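Local coordinates for protein small ribosomal subunit biogenesis GTPase RsgA (Thermotoga maritima, PDB 1U0L) that probably assists late maturation of the small (30S) ribosomal subunit as a zinc-binding, circularly permuted GTPase that hydrolyses GTP slowly, at residues A[34-39]-A[65-70]. Numbering follows the deposited sequence.
Sequences ILCKLR and GVIENV
Lys37 and Ile67 sit at the middle of a parallel pairing between strands 33-38 and 65-70 in the N-terminal OB-fold domain, a worked example of how the otherwise antiparallel five-stranded OB barrel is joined through its third and fifth strands. The pairing is short and strongly twisted, the strand directions diverging by 50°. Its firm bond runs from Ile67 N to Lys37 O, 2.7 Å long, with the donor tilted 34° from the carbonyl plane. On either side of it along the ladder, Lys37 N to Gly65 O and Arg39 N to Ile67 O are weak bonds, the first bent and the second straight but 3.4 Å long.

Cys36, Leu38 and Ile67 lie on one face of the sheet, where Cys36 and Ile67 are buried and Leu38 sits nearer the margin. Ile67 CG1 lies beside its own backbone N (chi1 -58°), a setting that brings it 3.7 Å from Cys36 CB, while Ile67 CB meets Leu38 CB at 4.2 Å. Val23 and Val55, from the neighbouring strands, also pack on Ile67, and Tyr57 on Cys36.

Past the last backbone bond a salt bridge takes over. Arg39 NE reaches the syn side of Glu68 OE1 at 3.0 Å, the guanidinium and carboxylate planes turned 50° apart. Glu68 OE1 also accepts a hydrogen bond from Thr58 OG1, and the backbone of Glu68 pairs with Glu56, where Glu68 and Asn69 form a classic beta bulge. A glutamine in place of Glu68 would probably leave Arg39 without its countercharge, at best keeping a neutral hydrogen bond. The chemistry thus grades from apolar packing inside to an ion pair on the outer side, and since Arg39 is exposed, solvent probably weakens that attraction.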
ATOM      1  N   ILE A  34      21.153  13.649   6.448  1.00 91.62           N
ATOM      2  CA  ILE A  34      21.752  13.991   7.741  1.00 88.89           C
ATOM      3  C   ILE A  34      21.488  12.878   8.753  1.00 87.56           C
ATOM      4  O   ILE A  34      20.332  12.565   9.036  1.00 88.39           O
ATOM      5  CB  ILE A  34      21.137  15.294   8.342  1.00 81.32           C
ATOM      6  CG1 ILE A  34      21.216  16.451   7.343  1.00 79.60           C
ATOM      7  CG2 ILE A  34      21.850  15.649   9.634  1.00 79.64           C
ATOM      8  CD1 ILE A  34      20.188  16.375   6.231  1.00 80.77           C
ATOM      9  N   LEU A  35      22.536  12.274   9.304  1.00 72.32           N
ATOM     10  CA  LEU A  35      22.309  11.224  10.293  1.00 69.86           C
ATOM     11  C   LEU A  35      21.900  11.941  11.578  1.00 68.55           C
ATOM     12  O   LEU A  35      22.177  13.126  11.725  1.00 68.98           O
ATOM     13  CB  LEU A  35      23.572  10.388  10.502  1.00 63.72           C
ATOM     14  CG  LEU A  35      23.366   9.053  11.234  1.00 63.10           C
ATOM     15  CD1 LEU A  35      24.485   8.089  10.889  1.00 61.57           C
ATOM     16  CD2 LEU A  35      23.303   9.293  12.733  1.00 62.42           C
ATOM     17  N   CYS A  36      21.230  11.247  12.496  1.00 47.60           N
ATOM     18  CA  CYS A  36      20.775  11.886  13.731  1.00 47.17           C
ATOM     19  C   CYS A  36      20.584  10.989  14.953  1.00 47.14           C
ATOM     20  O   CYS A  36      20.645   9.757  14.891  1.00 47.09           O
ATOM     21  CB  CYS A  36      19.447  12.613  13.491  1.00 67.98           C
ATOM     22  SG  CYS A  36      19.485  13.911  12.257  1.00 69.20           S
ATOM     23  N   LYS A  37      20.330  11.652  16.075  1.00 46.98           N
ATOM     24  CA  LYS A  37      20.090  10.992  17.341  1.00 49.06           C
ATOM     25  C   LYS A  37      18.902  11.704  17.973  1.00 49.76           C
ATOM     26  O   LYS A  37      18.786  12.928  17.894  1.00 49.27           O
ATOM     27  CB  LYS A  37      21.316  11.102  18.246  1.00 93.64           C
ATOM     28  CG  LYS A  37      21.874   9.769  18.736  1.00 94.71           C
ATOM     29  CD  LYS A  37      20.886   9.002  19.612  1.00 96.62           C
ATOM     30  CE  LYS A  37      19.765   8.360  18.804  1.00 97.69           C
ATOM     31  NZ  LYS A  37      20.292   7.464  17.737  1.00 98.78           N
ATOM     32  N   LEU A  38      17.998  10.945  18.571  1.00 68.05           N
ATOM     33  CA  LEU A  38      16.845  11.566  19.188  1.00 72.14           C
ATOM     34  C   LEU A  38      17.178  11.896  20.622  1.00 74.53           C
ATOM     35  O   LEU A  38      17.675  11.058  21.367  1.00 75.90           O
ATOM     36  CB  LEU A  38      15.619  10.651  19.101  1.00 89.16           C
ATOM     37  CG  LEU A  38      15.846   9.146  18.961  1.00 89.61           C
ATOM     38  CD1 LEU A  38      16.570   8.607  20.179  1.00 91.25           C
ATOM     39  CD2 LEU A  38      14.510   8.454  18.789  1.00 90.78           C
ATOM     40  N   ARG A  39      16.918  13.141  20.993  1.00 59.05           N
ATOM     41  CA  ARG A  39      17.185  13.624  22.341  1.00 63.28           C
ATOM     42  C   ARG A  39      15.868  13.946  23.013  1.00 65.88           C
ATOM     43  O   ARG A  39      14.799  13.675  22.479  1.00 66.16           O
ATOM     44  CB  ARG A  39      18.009  14.907  22.277  1.00111.82           C
ATOM     45  CG  ARG A  39      17.270  16.035  21.546  1.00112.10           C
ATOM     46  CD  ARG A  39      16.973  17.238  22.435  1.00110.98           C
ATOM     47  NE  ARG A  39      17.957  18.301  22.256  1.00110.88           N
ATOM     48  CZ  ARG A  39      19.206  18.258  22.707  1.00111.52           C
ATOM     49  NH1 ARG A  39      19.643  17.201  23.378  1.00113.08           N
ATOM     50  NH2 ARG A  39      20.025  19.273  22.480  1.00112.18           N
ATOM     51  N   GLY A  65      23.140  15.563  13.280  1.00 63.62           N
ATOM     52  CA  GLY A  65      22.133  16.414  13.893  1.00 57.02           C
ATOM     53  C   GLY A  65      21.426  15.706  15.038  1.00 53.17           C
ATOM     54  O   GLY A  65      21.790  14.582  15.392  1.00 52.39           O
ATOM     55  N   VAL A  66      20.423  16.354  15.626  1.00 61.34           N
ATOM     56  CA  VAL A  66      19.676  15.764  16.737  1.00 58.73           C
ATOM     57  C   VAL A  66      18.192  15.972  16.498  1.00 57.88           C
ATOM     58  O   VAL A  66      17.762  17.067  16.128  1.00 57.48           O
ATOM     59  CB  VAL A  66      20.041  16.417  18.089  1.00 41.65           C
ATOM     60  CG1 VAL A  66      19.396  15.659  19.220  1.00 39.68           C
ATOM     61  CG2 VAL A  66      21.541  16.436  18.269  1.00 43.09           C
ATOM     62  N   ILE A  67      17.404  14.925  16.716  1.00 61.58           N
ATOM     63  CA  ILE A  67      15.972  15.028  16.492  1.00 59.42           C
ATOM     64  C   ILE A  67      15.259  15.624  17.691  1.00 57.80           C
ATOM     65  O   ILE A  67      15.244  15.048  18.776  1.00 57.15           O
ATOM     66  CB  ILE A  67      15.371  13.657  16.142  1.00 62.44           C
ATOM     67  CG1 ILE A  67      16.070  13.099  14.895  1.00 61.77           C
ATOM     68  CG2 ILE A  67      13.883  13.798  15.879  1.00 62.13           C
ATOM     69  CD1 ILE A  67      15.579  11.742  14.459  1.00 62.49           C
ATOM     70  N   GLU A  68      14.669  16.795  17.475  1.00 65.83           N
ATOM     71  CA  GLU A  68      13.964  17.510  18.530  1.00 64.58           C
ATOM     72  C   GLU A  68      12.526  17.063  18.701  1.00 62.82           C
ATOM     73  O   GLU A  68      12.024  17.020  19.818  1.00 62.81           O
ATOM     74  CB  GLU A  68      14.009  19.020  18.270  1.00 83.47           C
ATOM     75  CG  GLU A  68      15.416  19.626  18.331  1.00 84.64           C
ATOM     76  CD  GLU A  68      16.039  19.549  19.720  1.00 85.43           C
ATOM     77  OE1 GLU A  68      17.227  19.905  19.859  1.00 84.39           O
ATOM     78  OE2 GLU A  68      15.342  19.139  20.673  1.00 87.24           O
ATOM     79  N   ASN A  69      11.859  16.730  17.601  1.00 75.23           N
ATOM     80  CA  ASN A  69      10.475  16.286  17.696  1.00 72.85           C
ATOM     81  C   ASN A  69      10.000  15.509  16.472  1.00 70.80           C
ATOM     82  O   ASN A  69      10.516  15.682  15.365  1.00 70.75           O
ATOM     83  CB  ASN A  69       9.565  17.492  17.949  1.00 62.13           C
ATOM     84  CG  ASN A  69       8.119  17.098  18.167  1.00 63.05           C
ATOM     85  OD1 ASN A  69       7.809  16.261  19.020  1.00 62.96           O
ATOM     86  ND2 ASN A  69       7.222  17.704  17.400  1.00 63.60           N
ATOM     87  N   VAL A  70       9.012  14.645  16.698  1.00 41.43           N
ATOM     88  CA  VAL A  70       8.415  13.817  15.655  1.00 37.10           C
ATOM     89  C   VAL A  70       6.966  14.236  15.426  1.00 34.06           C
ATOM     90  O   VAL A  70       6.148  14.129  16.334  1.00 31.71           O
ATOM     91  CB  VAL A  70       8.416  12.344  16.071  1.00 47.39           C
ATOM     92  CG1 VAL A  70       7.792  11.499  14.983  1.00 46.85           C
ATOM     93  CG2 VAL A  70       9.828  11.893  16.366  1.00 47.81           C
TER